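Uncharacterized protein (Pectobacterium carotovorum, PDB 2PH0) probably carries haem in the cytosol as part of bacterial haem utilisation. Local coordinates at residues Ala34-Thr37 / Ala38-Thr41; His99-Ala102 / Thr103-Gln106; Arg155-Ala158 / Ser159-Gln162. All blocks are in the same frame, centred on the assembly; numbering follows the deposited sequence.

Contact 1. Residues Ala34-Thr37 / Ala38-Thr41; sequences ALPT and AQCT
Pro-36 and Gln-39 form the ends of a tight type I beta turn, part of the loop that leads from helix 28-33 into edge strand 40-44. The turn is closed by the bond from Gln-39 N to Pro-36 O (2.8 Å, 156° at the hydrogen), whose donor stands well above the carbonyl plane. A second turn overlaps it, with a weak bond from Cys-40 N to Thr-37 O at 3.4 Å. Proline suits the first position because its ring fixes the backbone just before the chain bends. The ring also gives the Gln-39 amide an apolar surface. Gln-39 CG points away from its own carbonyl carbon (chi1 -67°) and the chain then runs extended, which brings the amide slantwise across the proline ring: NE2 is 3.8 Å from Pro-36 CG, and OE1 is 3.9 Å from Pro-36 CD. NE2 is hydrogen-bonded to Asn-12 OD1. On the buried side, Leu-35 CB meets Cys-40 CB at 3.9 Å, two apolar surfaces brought together by the reversal. Nearer solvent, a water donates to Thr-37 O (2.8 Å) and also binds Thr-41 OG1, tying the turn to the start of the strand. Beneath lies strand 107-115: Leu-35 packs on Ile-111 and Cys-40 on Ala-109, while backbone bonds of Gln-39 with Glu-112 and of Thr-41 with Phe-110 lay the chain antiparallel along that strand.

Contact 2. Residues His99-Ala102 / Thr103-Gln106; sequences HIRA and TSCQ
Arg-101 and Ser-104 meet across a type I beta turn in which the chain leaves strand 96-101 on its way to strand 107-115. Ser-104 N donates to Arg-101 O at 3.2 Å, from a place above the carbonyl plane. The close packing lies on the side of the turn where the serine hydroxyl meets the arginine stem: Ser-104 OG is 3.4 Å from Arg-101 CB and equally far from Arg-101 CD. With CG opposite the backbone N (chi1 -174°) and chi2 extended, the arginine sets CG and CD beside that hydroxyl; the bend at chi3 (-62°) then turns the guanidinium off the line of the methylenes toward Tyr-87, whose OH binds NH2. A small hydroxyl is apt here, since it fits against the stem and still bonds Asp-69 OD1 of the second subunit. Thr-103 CG2 runs beside the same stem more loosely, 4.0 Å from Arg-101 CD. The outer corner, Ala-102 and Thr-103, is exposed, and there Gln-106 NE2 makes a weak bond to Thr-103 O. Within the loop a water donates to Arg-101 O (2.6 Å) and accepts from Cys-105 N (2.7 Å), bridging a gap too wide for a direct bond. Such chemistry implies a turn held by a backbone bond and a bridging water, with the buried serine hydroxyl satisfied by an acidic partner that joins the turn to the dimer interface.

Contact 3. Residues Arg155-Ala158 / Ser159-Gln162; sequences RALA and SELQ
The C-terminal end of helix 148-160 supplies this contact, in which residues three or four apart meet through backbone bonds and through side chains. Arg-155 O takes two donors, Ser-159 N at 3.0 Å and Ser-159 OG at 2.9 Å, which arrive from opposite faces of the carbonyl plane. The hydroxyl can do this because OG lies beside its own backbone N (chi1 -65°) and so folds back over the preceding turn; it thereby finds an acceptor within the helix. Glu-160 N keeps the regular helical bond to Ala-156 O at 3.0 Å. Leu-161 N then divides itself between Leu-157 O, weakly, and Ala-158 O at 3.2 Å, and Gln-162 N bonds Ser-159 O: the pattern tightens from i-4 to i-3 partners. On the buried side Leu-157 CD1 and Leu-161 CD1 press together at 3.5 Å, closer than ordinary van der Waals contact. Leucines face inward here, while Arg-155 and Glu-160 lie on the exposed side, Arg-155 NE in a salt bridge with Glu-112 OE2. Both leucines and Ala-158, small enough for close approach, rest on Phe-110 of strand 107-115. Helix 48-55 flanks the leucines: Thr-54 meets Leu-157, and Gln-50 and Val-51 meet Leu-161.

Contacts 1 and 3 are neighbours, their centres 13 Å apart, and they touch where Thr-41 CG2 packs against Gln-162 CG at 3.4 Å. Strand 107-115 relates them further: Glu-112 pairs through its backbone with Gln-39 of contact 1 and through its carboxylate with Arg-155 of contact 3. Contact 2 stands apart, its centre 24 Å from that of contact 1 and 21 Å from that of contact 3, with nearest atoms about 11 and 10 Å away. Its loop nevertheless leads into the same strand 107-115. Of the three, contact 2 alone reaches the second subunit, where residues 99-100 extend a sheet across the interface.

Contact 1. Residues Ala34-Thr37 / Ala38-Thr41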
# COMPACT_ATOMS: atom_id res chain seq x y z
N ALA B 34 -9.76 1.47 21.80
CA ALA B 34 -10.04 0.72 23.02
C ALA B 34 -8.79 0.21 23.74
O ALA B 34 -8.89 -0.38 24.81
CB ALA B 34 -10.95 -0.46 22.70
N LEU B 35 -7.62 0.43 23.16
CA LEU B 35 -6.38 -0.02 23.79
C LEU B 35 -6.09 0.71 25.08
O LEU B 35 -6.55 1.84 25.29
CB LEU B 35 -5.17 0.19 22.86
CG LEU B 35 -4.99 -0.75 21.67
CD1 LEU B 35 -4.07 -0.08 20.64
CD2 LEU B 35 -4.43 -2.08 22.15
N PRO B 36 -5.35 0.07 25.99
CA PRO B 36 -5.00 0.69 27.27
C PRO B 36 -4.21 1.96 26.92
O PRO B 36 -3.38 1.93 26.01
CB PRO B 36 -4.11 -0.36 27.92
CG PRO B 36 -4.74 -1.64 27.47
CD PRO B 36 -4.99 -1.36 25.99
N THR B 37 -4.44 3.05 27.63
CA THR B 37 -3.72 4.28 27.31
C THR B 37 -2.22 4.15 27.49
O THR B 37 -1.46 4.94 26.94
CB THR B 37 -4.21 5.48 28.14
OG1 THR B 37 -4.02 5.22 29.54
CG2 THR B 37 -5.67 5.77 27.86
N ALA B 38 -1.78 3.15 28.26
CA ALA B 38 -0.36 2.96 28.47
C ALA B 38 0.26 2.43 27.18
O ALA B 38 1.47 2.45 27.02
CB ALA B 38 -0.13 1.95 29.59
N GLN B 39 -0.58 1.98 26.26
CA GLN B 39 -0.09 1.43 25.00
C GLN B 39 -0.49 2.26 23.80
O GLN B 39 -0.03 2.02 22.68
CB GLN B 39 -0.63 0.02 24.81
CG GLN B 39 -0.12 -1.02 25.78
CD GLN B 39 -1.01 -2.25 25.82
OE1 GLN B 39 -1.52 -2.70 24.80
NE2 GLN B 39 -1.19 -2.81 27.01
N CYS B 40 -1.35 3.25 24.01
CA CYS B 40 -1.81 4.06 22.90
C CYS B 40 -2.14 5.51 23.20
O CYS B 40 -2.77 5.84 24.22
CB CYS B 40 -3.03 3.37 22.27
SG CYS B 40 -3.74 4.20 20.83
N THR B 41 -1.69 6.38 22.30
CA THR B 41 -1.93 7.81 22.36
C THR B 41 -2.59 8.14 21.02
O THR B 41 -2.03 7.83 19.96
CB THR B 41 -0.62 8.60 22.47
OG1 THR B 41 0.12 8.13 23.60
CG2 THR B 41 -0.92 10.08 22.65
O HOH W 1 -1.45 7.61 26.15

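Contact 2. Residues His99-Ala102 / Thr103-Gln106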
# COMPACT_ATOMS: atom_id res chain seq x y z
N HIS B 99 1.50 9.37 -3.32
CA HIS B 99 0.60 10.49 -3.12
C HIS B 99 -0.41 10.11 -2.06
O HIS B 99 -1.09 9.09 -2.19
CB HIS B 99 -0.13 10.78 -4.43
CG HIS B 99 0.79 10.89 -5.61
ND1 HIS B 99 1.47 12.05 -5.92
CD2 HIS B 99 1.19 9.97 -6.52
CE1 HIS B 99 2.25 11.84 -6.96
NE2 HIS B 99 2.10 10.59 -7.35
N ILE B 100 -0.51 10.92 -1.01
CA ILE B 100 -1.46 10.66 0.06
C ILE B 100 -2.56 11.72 0.04
O ILE B 100 -2.28 12.92 0.08
CB ILE B 100 -0.73 10.67 1.42
CG1 ILE B 100 0.35 9.58 1.42
CG2 ILE B 100 -1.73 10.46 2.56
CD1 ILE B 100 1.37 9.70 2.54
N ARG B 101 -3.82 11.28 -0.03
CA ARG B 101 -4.93 12.22 -0.08
C ARG B 101 -5.08 12.97 1.23
O ARG B 101 -5.30 12.37 2.29
CB ARG B 101 -6.23 11.50 -0.43
CG ARG B 101 -7.40 12.46 -0.65
CD ARG B 101 -8.67 11.73 -1.06
NE ARG B 101 -8.51 11.01 -2.32
CZ ARG B 101 -9.52 10.46 -3.00
NH1 ARG B 101 -10.76 10.54 -2.53
NH2 ARG B 101 -9.28 9.83 -4.14
N ALA B 102 -4.98 14.30 1.14
CA ALA B 102 -5.04 15.22 2.29
C ALA B 102 -6.21 15.09 3.25
O ALA B 102 -6.02 15.05 4.47
CB ALA B 102 -4.95 16.66 1.78
N THR B 103 -7.43 15.07 2.73
CA THR B 103 -8.63 14.98 3.56
C THR B 103 -8.89 13.59 4.15
O THR B 103 -9.77 13.43 5.00
CB THR B 103 -9.88 15.37 2.76
OG1 THR B 103 -11.02 15.42 3.63
CG2 THR B 103 -10.15 14.33 1.66
N SER B 104 -8.12 12.60 3.73
CA SER B 104 -8.36 11.24 4.18
C SER B 104 -8.05 10.88 5.63
O SER B 104 -8.82 10.16 6.26
CB SER B 104 -7.64 10.25 3.25
OG SER B 104 -8.27 10.23 1.98
N CYS B 105 -6.95 11.39 6.16
CA CYS B 105 -6.58 11.04 7.54
C CYS B 105 -7.43 11.72 8.60
O CYS B 105 -7.43 12.94 8.73
CB CYS B 105 -5.11 11.33 7.78
SG CYS B 105 -4.55 10.73 9.40
N GLN B 106 -8.15 10.91 9.38
CA GLN B 106 -9.02 11.44 10.43
C GLN B 106 -8.51 11.14 11.84
O GLN B 106 -8.88 11.82 12.80
CB GLN B 106 -10.44 10.88 10.27
CG GLN B 106 -11.17 11.36 9.03
CD GLN B 106 -11.23 12.87 8.93
OE1 GLN B 106 -11.71 13.55 9.83
NE2 GLN B 106 -10.73 13.41 7.82
O HOH W 2 -4.76 11.99 4.78

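Contact 3. Residues Arg155-Ala158 / Ser159-Gln162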
# COMPACT_ATOMS: atom_id res chain seq x y z
N ARG B 155 8.09 8.82 21.43
CA ARG B 155 7.35 9.18 22.64
C ARG B 155 7.21 10.69 22.80
O ARG B 155 6.19 11.17 23.28
CB ARG B 155 8.03 8.55 23.86
CG ARG B 155 7.90 7.03 23.87
CD ARG B 155 8.72 6.42 25.00
NE ARG B 155 8.51 4.98 25.08
CZ ARG B 155 9.20 4.19 25.90
NH1 ARG B 155 10.14 4.69 26.69
NH2 ARG B 155 8.96 2.89 25.90
N ALA B 156 8.22 11.45 22.37
CA ALA B 156 8.17 12.91 22.47
C ALA B 156 7.05 13.46 21.61
O ALA B 156 6.28 14.32 22.04
CB ALA B 156 9.50 13.51 22.03
N LEU B 157 6.96 12.97 20.38
CA LEU B 157 5.93 13.41 19.46
C LEU B 157 4.55 13.04 19.98
O LEU B 157 3.64 13.87 20.00
CB LEU B 157 6.16 12.79 18.07
CG LEU B 157 5.13 13.11 16.98
CD1 LEU B 157 4.97 14.62 16.82
CD2 LEU B 157 5.61 12.48 15.68
N ALA B 158 4.39 11.80 20.42
CA ALA B 158 3.10 11.36 20.96
C ALA B 158 2.68 12.31 22.07
O ALA B 158 1.53 12.76 22.12
CB ALA B 158 3.21 9.93 21.50
N SER B 159 3.62 12.62 22.96
CA SER B 159 3.37 13.51 24.09
C SER B 159 2.95 14.93 23.72
O SER B 159 2.04 15.48 24.33
CB SER B 159 4.61 13.58 24.99
OG SER B 159 4.86 12.32 25.58
N GLU B 160 3.61 15.54 22.74
CA GLU B 160 3.22 16.91 22.40
C GLU B 160 1.89 16.96 21.66
O GLU B 160 1.29 18.03 21.54
CB GLU B 160 4.32 17.61 21.61
CG GLU B 160 4.72 16.99 20.30
CD GLU B 160 5.94 17.68 19.70
OE1 GLU B 160 7.00 17.67 20.37
OE2 GLU B 160 5.84 18.22 18.58
N LEU B 161 1.43 15.82 21.17
CA LEU B 161 0.15 15.76 20.47
C LEU B 161 -0.99 15.63 21.49
O LEU B 161 -2.16 15.74 21.14
CB LEU B 161 0.12 14.59 19.49
CG LEU B 161 0.48 14.93 18.04
CD1 LEU B 161 1.85 15.59 17.98
CD2 LEU B 161 0.47 13.66 17.21
N GLN B 162 -0.62 15.39 22.74
CA GLN B 162 -1.60 15.27 23.82
C GLN B 162 -1.84 16.68 24.37
O GLN B 162 -0.94 17.51 24.37
CB GLN B 162 -1.08 14.37 24.94
CG GLN B 162 -1.13 12.88 24.64
CD GLN B 162 -0.64 12.03 25.81
OE1 GLN B 162 0.56 11.99 26.11
NE2 GLN B 162 -1.56 11.35 26.47